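Local coordinates for probable glutathione reductase (Sinorhizobium meliloti, PDB 4DNA), which probably catalyses the NADPH-dependent reduction of glutathione disulfide to glutathione, working as a homodimer with one FAD in each subunit, at residues V246-T249 with G253-V256; I288-D291 with R295-T298; G352-T357 with I421-G426; T113-A118 with V123-S128. All blocks are in the same frame, centred on the assembly; numbering follows the deposited sequence.

Interaction 1 (V246-T249 with G253-V256); sequences VATT and GEIV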
loop_
_atom_site.group_PDB
_atom_site.type_symbol
_atom_site.label_atom_id
_atom_site.label_comp_id
_atom_site.label_asym_id
_atom_site.label_seq_id
_atom_site.Cartn_x
_atom_site.Cartn_y
_atom_site.Cartn_z
ATOM N N VAL A 246 30.011 -22.347 -17.238
ATOM C CA VAL A 246 29.925 -23.541 -16.430
ATOM C C VAL A 246 30.450 -23.191 -15.049
ATOM O O VAL A 246 31.583 -22.728 -14.909
ATOM C CB VAL A 246 30.748 -24.693 -17.025
ATOM C CG1 VAL A 246 30.483 -25.980 -16.260
ATOM C CG2 VAL A 246 30.411 -24.872 -18.497
ATOM N N ALA A 247 29.610 -23.398 -14.039
ATOM C CA ALA A 247 29.968 -23.112 -12.661
ATOM C C ALA A 247 30.059 -24.394 -11.860
ATOM O O ALA A 247 29.171 -25.244 -11.938
ATOM C CB ALA A 247 28.945 -22.191 -12.043
ATOM N N THR A 248 31.136 -24.518 -11.088
ATOM C CA THR A 248 31.394 -25.713 -10.279
ATOM C C THR A 248 30.982 -25.507 -8.824
ATOM O O THR A 248 31.254 -24.476 -8.210
ATOM C CB THR A 248 32.868 -26.165 -10.394
ATOM O OG1 THR A 248 33.216 -26.254 -11.782
ATOM C CG2 THR A 248 33.109 -27.527 -9.734
ATOM N N THR A 249 30.317 -26.515 -8.286
ATOM C CA THR A 249 29.688 -26.427 -6.995
ATOM C C THR A 249 30.244 -27.531 -6.126
ATOM O O THR A 249 30.610 -28.585 -6.640
ATOM C CB THR A 249 28.178 -26.605 -7.182
ATOM O OG1 THR A 249 27.648 -25.441 -7.830
ATOM C CG2 THR A 249 27.491 -26.790 -5.881
ATOM N N GLY A 253 27.103 -30.360 -8.141
ATOM C CA GLY A 253 27.860 -30.583 -9.390
ATOM C C GLY A 253 28.123 -29.309 -10.187
ATOM O O GLY A 253 28.320 -28.227 -9.609
ATOM N N GLU A 254 28.106 -29.420 -11.515
ATOM C CA GLU A 254 28.341 -28.255 -12.375
ATOM C C GLU A 254 27.096 -27.758 -13.113
ATOM O O GLU A 254 26.411 -28.527 -13.785
ATOM C CB GLU A 254 29.513 -28.495 -13.341
ATOM C CG GLU A 254 29.429 -29.744 -14.215
ATOM C CD GLU A 254 30.761 -30.101 -14.846
ATOM O OE1 GLU A 254 31.769 -29.432 -14.539
ATOM O OE2 GLU A 254 30.808 -31.061 -15.645
ATOM N N ILE A 255 26.824 -26.462 -12.975
ATOM C CA ILE A 255 25.621 -25.856 -13.540
ATOM C C ILE A 255 25.999 -24.935 -14.685
ATOM O O ILE A 255 26.863 -24.052 -14.532
ATOM C CB ILE A 255 24.813 -25.030 -12.503
ATOM C CG1 ILE A 255 25.070 -25.513 -11.077
ATOM C CG2 ILE A 255 23.324 -25.063 -12.828
ATOM C CD1 ILE A 255 24.095 -24.969 -10.055
ATOM N N VAL A 256 25.350 -25.129 -15.829
ATOM C CA VAL A 256 25.625 -24.276 -16.976
ATOM C C VAL A 256 24.551 -23.211 -17.083
ATOM O O VAL A 256 23.366 -23.509 -16.953
ATOM C CB VAL A 256 25.725 -25.075 -18.293
ATOM C CG1 VAL A 256 26.300 -24.190 -19.389
ATOM C CG2 VAL A 256 26.602 -26.310 -18.129
#
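The amide N of Ile-255 meets Ala-247 O in the plane of that carbonyl, at 2.8 Å. The return bond is less flat, since Ala-247 N reaches Ile-255 O at 2.9 Å from a point tilted 29° out of that carbonyl's plane. The two bonds make Ala-247 and Ile-255 an antiparallel hydrogen-bonded pair, with both side chains on one face of the sheet. On the other face stand Val-246, Thr-248, Glu-254 and Val-256, in the non-hydrogen-bonded pairs Val-246 with Val-256 and Thr-248 with Glu-254.

These segments are the two arms of a beta hairpin within a three-stranded antiparallel sheet. Strand 245-249 is the middle strand, and its far side is bonded to strand 234-239, where Val-246 pairs with Ser-238 and Thr-248 with Ser-236. Val-246 suits this central place because its branched side chain fits an extended backbone and offers a methyl in two directions. CG1, anti to the backbone N (chi1 -172°), lies 4.0 Å from Glu-254 CB, while CG2 crosses over to Val-256 CG2 at 4.1 Å. Glu-254 thus gives its aliphatic base to the hairpin, and its extended chain carries the charge out toward solvent.

Toward the turn the pairing fades. Thr-249 N makes a weak, bent bond of 2.9 Å to Gly-253 O, with an angle of 124° at the hydrogen. Gly-253 has a positive phi, which a residue without a side chain adopts readily as the chain reverses. Thr-249 points toward the partner segment, and its OG1 comes 4.1 Å from Ile-255 CG1.

Interaction 2 (I288-D291 with R295-T298); sequences IIVD and RTST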
loop_
_atom_site.group_PDB
_atom_site.type_symbol
_atom_site.label_atom_id
_atom_site.label_comp_id
_atom_site.label_asym_id
_atom_site.label_seq_id
_atom_site.Cartn_x
_atom_site.Cartn_y
_atom_site.Cartn_z
ATOM N N ILE A 288 35.472 3.860 5.831
ATOM C CA ILE A 288 35.901 4.994 6.641
ATOM C C ILE A 288 35.195 4.964 7.993
ATOM O O ILE A 288 33.979 4.759 8.072
ATOM C CB ILE A 288 35.637 6.348 5.946
ATOM C CG1 ILE A 288 36.484 6.485 4.673
ATOM C CG2 ILE A 288 35.939 7.497 6.897
ATOM C CD1 ILE A 288 35.963 7.478 3.661
ATOM N N ILE A 289 35.975 5.142 9.056
ATOM C CA ILE A 289 35.447 5.190 10.412
ATOM C C ILE A 289 34.997 6.612 10.770
ATOM O O ILE A 289 35.773 7.575 10.666
ATOM C CB ILE A 289 36.488 4.667 11.415
ATOM C CG1 ILE A 289 36.626 3.156 11.258
ATOM C CG2 ILE A 289 36.115 5.026 12.846
ATOM C CD1 ILE A 289 37.897 2.595 11.861
ATOM N N VAL A 290 33.732 6.732 11.174
ATOM C CA VAL A 290 33.178 8.013 11.622
ATOM C C VAL A 290 32.491 7.896 12.979
ATOM O O VAL A 290 32.040 6.820 13.379
ATOM C CB VAL A 290 32.165 8.633 10.603
ATOM C CG1 VAL A 290 32.877 9.253 9.408
ATOM C CG2 VAL A 290 31.112 7.608 10.175
ATOM N N ASP A 291 32.410 9.027 13.673
ATOM C CA ASP A 291 31.528 9.147 14.817
ATOM C C ASP A 291 30.103 9.400 14.334
ATOM O O ASP A 291 29.833 9.344 13.147
ATOM C CB ASP A 291 32.022 10.248 15.754
ATOM C CG ASP A 291 31.972 11.633 15.134
ATOM O OD1 ASP A 291 31.392 11.835 14.036
ATOM O OD2 ASP A 291 32.514 12.541 15.790
ATOM N N ARG A 295 32.138 12.707 11.286
ATOM C CA ARG A 295 33.522 13.159 11.354
ATOM C C ARG A 295 34.472 11.997 11.167
ATOM O O ARG A 295 34.409 11.011 11.900
ATOM C CB ARG A 295 33.820 13.821 12.697
ATOM C CG ARG A 295 33.175 15.173 12.922
ATOM C CD ARG A 295 32.651 15.230 14.345
ATOM N NE ARG A 295 33.525 15.966 15.251
ATOM C CZ ARG A 295 33.643 15.717 16.553
ATOM N NH1 ARG A 295 32.971 14.720 17.115
ATOM N NH2 ARG A 295 34.452 16.463 17.299
ATOM N N THR A 296 35.346 12.128 10.177
ATOM C CA THR A 296 36.460 11.210 9.990
ATOM C C THR A 296 37.451 11.477 11.102
ATOM O O THR A 296 37.227 12.343 11.948
ATOM C CB THR A 296 37.202 11.443 8.654
ATOM O OG1 THR A 296 37.956 12.660 8.731
ATOM C CG2 THR A 296 36.240 11.506 7.491
ATOM N N SER A 297 38.562 10.751 11.079
ATOM C CA SER A 297 39.603 10.944 12.063
ATOM C C SER A 297 40.470 12.165 11.743
ATOM O O SER A 297 41.346 12.523 12.521
ATOM C CB SER A 297 40.450 9.683 12.192
ATOM O OG SER A 297 41.193 9.481 11.010
ATOM N N THR A 298 40.227 12.801 10.600
ATOM C CA THR A 298 40.864 14.083 10.289
ATOM C C THR A 298 39.855 15.226 10.412
ATOM O O THR A 298 38.778 15.167 9.810
ATOM C CB THR A 298 41.493 14.092 8.889
ATOM O OG1 THR A 298 42.339 12.949 8.743
ATOM C CG2 THR A 298 42.327 15.356 8.682
#
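An Asx turn at Asp-291, whose OD1 accepts the amide of Phe-293, begins the tight reversal that brings Arg-295 back beside Asp-291. It lies in the irregular loop leading from strand 266-268 into strand 301-303, an outer strand of the parallel FAD-domain sheet. Asp-291 serves both backbone and side chain here. Its CG sits between the backbone N and the carbonyl carbon (chi1 65°), which turns the carboxylate back over the reversal. OD1 also accepts Arg-295 N at 3.0 Å, from above the carboxylate plane. OD2 is met almost head-on by Arg-295 NH1 at 2.6 Å, in a salt bridge whose two flat groups are 31° apart. The arginine reaches it because its chain bends at chi2 and chi3, folding the guanidinium back toward the acid. Asp-291 N adds a weak bond of 3.3 Å to Arg-295 O. Were the acid replaced by an alanine here, the Arg-295 guanidinium would probably lose its charge mate and the Arg-295 amide its acceptor, leaving the turn freer to shift. Thr-296 makes an ST turn, its OG1 accepting Thr-298 N at 2.9 Å and also bonding Ile-301 O. With OG1 so engaged, its methyl CG2 lies 4.1 Å from Ile-288 CG2.

Interaction 3 (G352-T357 with I421-G426); sequences GTVGIT and ISLRAG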
loop_
_atom_site.group_PDB
_atom_site.type_symbol
_atom_site.label_atom_id
_atom_site.label_comp_id
_atom_site.label_asym_id
_atom_site.label_seq_id
_atom_site.Cartn_x
_atom_site.Cartn_y
_atom_site.Cartn_z
ATOM N N GLY A 352 8.118 -6.108 3.452
ATOM C CA GLY A 352 8.157 -4.807 4.095
ATOM C C GLY A 352 8.369 -5.072 5.574
ATOM O O GLY A 352 7.717 -5.946 6.148
ATOM N N THR A 353 9.293 -4.345 6.196
ATOM C CA THR A 353 9.673 -4.671 7.559
ATOM C C THR A 353 10.138 -3.472 8.363
ATOM O O THR A 353 10.850 -2.632 7.856
ATOM C CB THR A 353 10.697 -5.841 7.612
ATOM O OG1 THR A 353 10.834 -6.297 8.959
ATOM C CG2 THR A 353 12.058 -5.428 7.077
ATOM N N VAL A 354 9.681 -3.415 9.610
ATOM C CA VAL A 354 10.060 -2.404 10.597
ATOM C C VAL A 354 10.309 -3.144 11.885
ATOM O O VAL A 354 9.635 -4.151 12.172
ATOM C CB VAL A 354 8.912 -1.459 10.980
ATOM C CG1 VAL A 354 9.472 -0.116 11.404
ATOM C CG2 VAL A 354 7.889 -1.303 9.867
ATOM N N GLY A 355 11.247 -2.631 12.678
ATOM C CA GLY A 355 11.501 -3.176 13.995
ATOM C C GLY A 355 12.276 -4.461 13.929
ATOM O O GLY A 355 12.938 -4.727 12.937
ATOM N N ILE A 356 12.159 -5.266 14.981
ATOM C CA ILE A 356 13.028 -6.427 15.214
ATOM C C ILE A 356 12.336 -7.786 14.974
ATOM O O ILE A 356 11.109 -7.889 15.058
ATOM C CB ILE A 356 13.602 -6.367 16.647
ATOM C CG1 ILE A 356 12.456 -6.367 17.680
ATOM C CG2 ILE A 356 14.485 -5.138 16.808
ATOM C CD1 ILE A 356 12.873 -6.499 19.133
ATOM N N THR A 357 13.123 -8.817 14.678
ATOM C CA THR A 357 12.562 -10.137 14.374
ATOM C C THR A 357 12.037 -10.887 15.615
ATOM O O THR A 357 12.414 -10.584 16.745
ATOM C CB THR A 357 13.579 -11.061 13.650
ATOM O OG1 THR A 357 14.531 -11.599 14.594
ATOM C CG2 THR A 357 14.285 -10.329 12.528
ATOM N N ILE A 421 6.025 4.832 10.888
ATOM C CA ILE A 421 5.618 6.000 11.633
ATOM C C ILE A 421 5.076 5.536 12.981
ATOM O O ILE A 421 5.497 6.020 14.041
ATOM C CB ILE A 421 4.568 6.816 10.876
ATOM C CG1 ILE A 421 5.129 7.278 9.523
ATOM C CG2 ILE A 421 4.129 8.001 11.715
ATOM C CD1 ILE A 421 4.081 7.757 8.540
ATOM N N SER A 422 4.175 4.558 12.935
ATOM C CA SER A 422 3.559 4.016 14.146
ATOM C C SER A 422 4.593 3.501 15.135
ATOM O O SER A 422 4.453 3.719 16.331
ATOM C CB SER A 422 2.559 2.916 13.807
ATOM O OG SER A 422 1.601 3.393 12.873
ATOM N N LEU A 423 5.636 2.846 14.645
ATOM C CA LEU A 423 6.636 2.293 15.551
ATOM C C LEU A 423 7.628 3.328 16.096
ATOM O O LEU A 423 7.979 3.291 17.284
ATOM C CB LEU A 423 7.347 1.093 14.930
ATOM C CG LEU A 423 6.588 -0.220 15.182
ATOM C CD1 LEU A 423 5.346 -0.328 14.306
ATOM C CD2 LEU A 423 7.490 -1.434 14.989
ATOM N N ARG A 424 8.055 4.263 15.248
ATOM C CA ARG A 424 8.866 5.388 15.705
ATOM C C ARG A 424 8.185 6.072 16.909
ATOM O O ARG A 424 8.845 6.348 17.904
ATOM C CB ARG A 424 9.146 6.390 14.564
ATOM C CG ARG A 424 10.234 7.421 14.867
ATOM C CD ARG A 424 11.593 6.744 14.996
ATOM N NE ARG A 424 12.622 7.607 15.576
ATOM C CZ ARG A 424 13.631 7.184 16.347
ATOM N NH1 ARG A 424 13.764 5.891 16.665
ATOM N NH2 ARG A 424 14.510 8.066 16.816
ATOM N N ALA A 425 6.873 6.310 16.825
ATOM C CA ALA A 425 6.126 6.982 17.900
ATOM C C ALA A 425 5.695 6.050 19.040
ATOM O O ALA A 425 4.865 6.435 19.868
ATOM C CB ALA A 425 4.914 7.729 17.333
ATOM N N GLY A 426 6.247 4.835 19.074
ATOM C CA GLY A 426 5.960 3.855 20.126
ATOM C C GLY A 426 4.513 3.386 20.265
ATOM O O GLY A 426 4.001 3.311 21.371
#
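The nearest CA atoms of strand 352-355 and the end of helix 412-424, those of Gly-355 and Leu-423, are 7.5 Å apart, and no hydrogen bond joins the two. This is strand-on-helix packing within the dimerisation domain, where the helix lies against an antiparallel sheet. Two side chains meet across the gap. Leu-423 points toward the strand, and its CD2 branch does the touching, 4.3 Å from Val-354 CB, while CD1 stands farther off. Val-354 turns toward the helix in return, its CB and CG1 facing the leucine methyl. A branched leucine is long enough to span the distance, and Val-354, branched at CB and suited to a strand, offers it a short apolar surface.

Gly-355 suits its place twice over: its phi is positive (76°), and a CB here would point toward the leucine and would probably crowd CD2. Val-402 of the neighbouring strand also touches Leu-423, while Ile-421 and Ser-422 on the same helix pack on the second subunit, so the helix stands between sheet and dimer partner. Just past Leu-423 the helix closes in a Schellman motif with Gly-426, also at positive phi, as its C-prime residue: Gly-426 N bonds Leu-423 O at 2.9 Å.

Interaction 4 (T113-A118 with V123-S128); sequences TRAELA and VKLLAS. With FAD (flavin-adenine dinucleotide), chain C.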
loop_
_atom_site.group_PDB
_atom_site.type_symbol
_atom_site.label_atom_id
_atom_site.label_comp_id
_atom_site.label_asym_id
_atom_site.label_seq_id
_atom_site.Cartn_x
_atom_site.Cartn_y
_atom_site.Cartn_z
ATOM N N THR A 113 35.039 14.612 -13.066
ATOM C CA THR A 113 36.397 14.166 -12.829
ATOM C C THR A 113 36.371 13.292 -11.588
ATOM O O THR A 113 35.503 13.453 -10.732
ATOM C CB THR A 113 37.364 15.365 -12.611
ATOM O OG1 THR A 113 38.632 14.898 -12.138
ATOM C CG2 THR A 113 36.815 16.352 -11.604
ATOM N N ARG A 114 37.299 12.350 -11.502
ATOM C CA ARG A 114 37.585 11.690 -10.239
ATOM C C ARG A 114 38.396 12.687 -9.393
ATOM O O ARG A 114 39.184 13.475 -9.939
ATOM C CB ARG A 114 38.354 10.386 -10.486
ATOM C CG ARG A 114 38.776 9.640 -9.234
ATOM C CD ARG A 114 39.697 8.477 -9.558
ATOM N NE ARG A 114 40.313 7.939 -8.345
ATOM C CZ ARG A 114 39.720 7.087 -7.511
ATOM N NH1 ARG A 114 38.482 6.663 -7.742
ATOM N NH2 ARG A 114 40.361 6.661 -6.436
ATOM N N ALA A 115 38.178 12.675 -8.077
ATOM C CA ALA A 115 38.942 13.515 -7.151
ATOM C C ALA A 115 39.675 12.671 -6.103
ATOM O O ALA A 115 39.123 11.697 -5.571
ATOM C CB ALA A 115 38.038 14.537 -6.482
ATOM N N GLU A 116 40.928 13.036 -5.827
ATOM C CA GLU A 116 41.703 12.396 -4.771
ATOM C C GLU A 116 42.206 13.419 -3.775
ATOM O O GLU A 116 42.093 14.632 -3.989
ATOM C CB GLU A 116 42.870 11.604 -5.344
ATOM C CG GLU A 116 42.571 10.133 -5.559
ATOM C CD GLU A 116 43.625 9.440 -6.406
ATOM O OE1 GLU A 116 44.840 9.588 -6.111
ATOM O OE2 GLU A 116 43.231 8.743 -7.372
ATOM N N LEU A 117 42.769 12.917 -2.685
ATOM C CA LEU A 117 43.206 13.769 -1.601
ATOM C C LEU A 117 44.702 13.969 -1.571
ATOM O O LEU A 117 45.468 13.001 -1.506
ATOM C CB LEU A 117 42.731 13.202 -0.270
ATOM C CG LEU A 117 41.276 13.522 0.046
ATOM C CD1 LEU A 117 40.716 12.548 1.065
ATOM C CD2 LEU A 117 41.168 14.950 0.557
ATOM N N ALA A 118 45.093 15.241 -1.641
ATOM C CA ALA A 118 46.461 15.692 -1.384
ATOM C C ALA A 118 46.711 15.794 0.132
ATOM O O ALA A 118 46.837 14.762 0.815
ATOM C CB ALA A 118 46.710 17.030 -2.066
ATOM N N VAL A 123 42.519 19.033 -2.359
ATOM C CA VAL A 123 41.954 17.972 -3.184
ATOM C C VAL A 123 42.539 18.063 -4.583
ATOM O O VAL A 123 42.518 19.136 -5.185
ATOM C CB VAL A 123 40.415 18.101 -3.301
ATOM C CG1 VAL A 123 39.828 16.870 -3.973
ATOM C CG2 VAL A 123 39.769 18.323 -1.943
ATOM N N LYS A 124 43.049 16.945 -5.104
ATOM C CA LYS A 124 43.498 16.900 -6.505
ATOM C C LYS A 124 42.426 16.351 -7.445
ATOM O O LYS A 124 41.672 15.438 -7.089
ATOM C CB LYS A 124 44.843 16.166 -6.679
ATOM C CG LYS A 124 44.847 14.672 -6.374
ATOM C CD LYS A 124 46.227 14.078 -6.642
ATOM C CE LYS A 124 46.367 12.664 -6.083
ATOM N NZ LYS A 124 47.775 12.170 -6.170
ATOM N N LEU A 125 42.373 16.929 -8.641
ATOM C CA LEU A 125 41.363 16.607 -9.639
ATOM C C LEU A 125 42.045 16.016 -10.863
ATOM O O LEU A 125 42.645 16.745 -11.644
ATOM C CB LEU A 125 40.624 17.881 -10.048
ATOM C CG LEU A 125 40.171 18.866 -8.961
ATOM C CD1 LEU A 125 40.137 20.308 -9.475
ATOM C CD2 LEU A 125 38.822 18.439 -8.394
ATOM N N LEU A 126 41.943 14.704 -11.039
ATOM C CA LEU A 126 42.757 14.014 -12.041
ATOM C C LEU A 126 42.534 14.492 -13.472
ATOM O O LEU A 126 43.503 14.743 -14.182
ATOM C CB LEU A 126 42.622 12.487 -11.935
ATOM C CG LEU A 126 43.008 11.834 -10.595
ATOM C CD1 LEU A 126 43.303 10.352 -10.788
ATOM C CD2 LEU A 126 44.183 12.526 -9.904
ATOM N N ALA A 127 41.276 14.645 -13.881
ATOM C CA ALA A 127 40.942 15.008 -15.269
ATOM C C ALA A 127 41.677 16.252 -15.806
ATOM O O ALA A 127 42.148 16.241 -16.948
ATOM C CB ALA A 127 39.439 15.153 -15.448
ATOM N N SER A 128 41.778 17.309 -14.997
ATOM C CA SER A 128 42.561 18.483 -15.389
ATOM C C SER A 128 44.020 18.396 -14.912
ATOM O O SER A 128 44.888 19.117 -15.410
ATOM C CB SER A 128 41.895 19.785 -14.915
ATOM O OG SER A 128 42.025 19.973 -13.517
HETATM P PA FAD C . 26.579 6.543 -4.170
HETATM O O1A FAD C . 27.167 5.142 -4.140
HETATM O O2A FAD C . 25.124 6.806 -4.489
HETATM O O5B FAD C . 27.439 7.442 -5.185
HETATM C C5B FAD C . 28.690 8.044 -4.827
HETATM C C4B FAD C . 29.299 8.535 -6.131
HETATM O O4B FAD C . 30.674 8.892 -6.000
HETATM C C3B FAD C . 29.224 7.440 -7.178
HETATM O O3B FAD C . 28.470 7.933 -8.295
HETATM C C2B FAD C . 30.670 7.130 -7.511
HETATM O O2B FAD C . 30.830 6.799 -8.891
HETATM C C1B FAD C . 31.395 8.415 -7.139
HETATM N N9A FAD C . 32.810 8.226 -6.744
HETATM C C8A FAD C . 33.300 7.131 -6.133
HETATM N N7A FAD C . 34.623 7.246 -5.861
HETATM C C5A FAD C . 34.992 8.453 -6.304
HETATM C C6A FAD C . 36.266 9.190 -6.315
HETATM N N6A FAD C . 37.358 8.580 -5.792
HETATM N N1A FAD C . 36.273 10.436 -6.858
HETATM C C2A FAD C . 35.148 10.986 -7.378
HETATM N N3A FAD C . 33.947 10.361 -7.398
HETATM C C4A FAD C . 33.806 9.108 -6.883
HETATM N N1 FAD C . 18.720 1.752 -1.266
HETATM C C2 FAD C . 17.442 1.969 -0.883
HETATM O O2 FAD C . 17.213 2.764 0.055
HETATM N N3 FAD C . 16.409 1.350 -1.484
HETATM C C4 FAD C . 16.566 0.476 -2.498
HETATM O O4 FAD C . 15.571 -0.068 -3.036
HETATM C C4X FAD C . 17.943 0.182 -2.967
HETATM N N5 FAD C . 18.187 -0.677 -3.980
HETATM C C5X FAD C . 19.466 -0.911 -4.383
HETATM C C6 FAD C . 19.717 -1.800 -5.429
HETATM C C7 FAD C . 21.029 -2.054 -5.843
HETATM C C7M FAD C . 21.248 -3.021 -6.981
HETATM C C8 FAD C . 22.175 -1.359 -5.177
HETATM C C8M FAD C . 23.606 -1.580 -5.589
HETATM C C9 FAD C . 21.927 -0.477 -4.134
HETATM C C9A FAD C . 20.622 -0.229 -3.712
HETATM N N10 FAD C . 20.384 0.672 -2.655
HETATM C C10 FAD C . 19.043 0.895 -2.264
HETATM C "C1'" FAD C . 21.521 1.337 -1.992
HETATM C "C2'" FAD C . 21.725 2.778 -2.437
HETATM O "O2'" FAD C . 21.865 2.823 -3.860
HETATM C "C3'" FAD C . 22.942 3.387 -1.738
HETATM O "O3'" FAD C . 22.826 3.124 -0.334
HETATM C "C4'" FAD C . 23.068 4.896 -1.954
HETATM O "O4'" FAD C . 23.345 5.159 -3.336
HETATM C "C5'" FAD C . 24.180 5.482 -1.100
HETATM O "O5'" FAD C . 24.755 6.585 -1.796
HETATM P P FAD C . 26.179 7.248 -1.413
HETATM O O1P FAD C . 25.962 8.691 -0.997
HETATM O O2P FAD C . 26.956 6.313 -0.517
HETATM O O3P FAD C . 26.962 7.321 -2.813
#
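Two donors grip the backbone carbonyl of Arg-114 from opposite faces of its plane: Leu-126 N across the contact, at 3.2 Å, and the hydroxyl OG1 of Thr-113, the preceding residue. That hydroxyl is itself an acceptor, taking Ala-127 N at 3.2 Å. Thr-113 reaches both groups because its first torsion (169°) swings OG1 away from the backbone N and beside the carbonyl carbon, and a residue able to donate and accept at once fits a point where the partner chain leaves strand form for helical torsions.

Beyond it the segments form a regular beta hairpin, the first two strands of a three-stranded antiparallel sheet beside the FAD-binding Rossmann-type sheet. Glu-116 and Lys-124 are its hydrogen-bonded pair, with Glu-116 N to Lys-124 O at 2.8 Å and Lys-124 N to Glu-116 O at 2.7 Å. Small and branched apolar residues, Ala-115, Leu-117, Val-123 and Leu-125, share one face and pack against Phe-9 and Ile-139. On the other, Glu-116 and Lys-124 run side by side, joined by a long salt bridge.

Glu-116 OE2 also takes Arg-114 NE through its anti lone pair, in the guanidinium plane and nearly straight (172°). Together with NH1 on Glu-36 and NH2 on Gly-272 O, this in-plane bond holds the guanidinium with one face toward FAD N6A, which sits off-centre toward its rim. A leucine in place of Arg-114 is likely to leave Glu-36 and Glu-116 without this positive partner and the adenine amino group without its flat neighbour. Ala-115 N bonds adenine N1A of FAD at 3.2 Å.

Overall arrangement
From the N terminus, interaction 4 comes first, closing a short hairpin loop at the adenine end of FAD. Interaction 1 closes another short hairpin, about 43 Å away between centres, in a separate three-stranded sheet. Interaction 2 closes a brief reversal as the chain returns to the FAD-binding sheet, and its nearest atoms lie about 7 Å from those of interaction 4. Interaction 3 spans 63 intervening residues, joining a strand and a helix of the dimerisation domain on the opposite side of the chain's centre from interactions 1 and 4. The four follow one another in series, none nesting or crossing: three are local closures, and the last joins parts of its domain far apart in sequence.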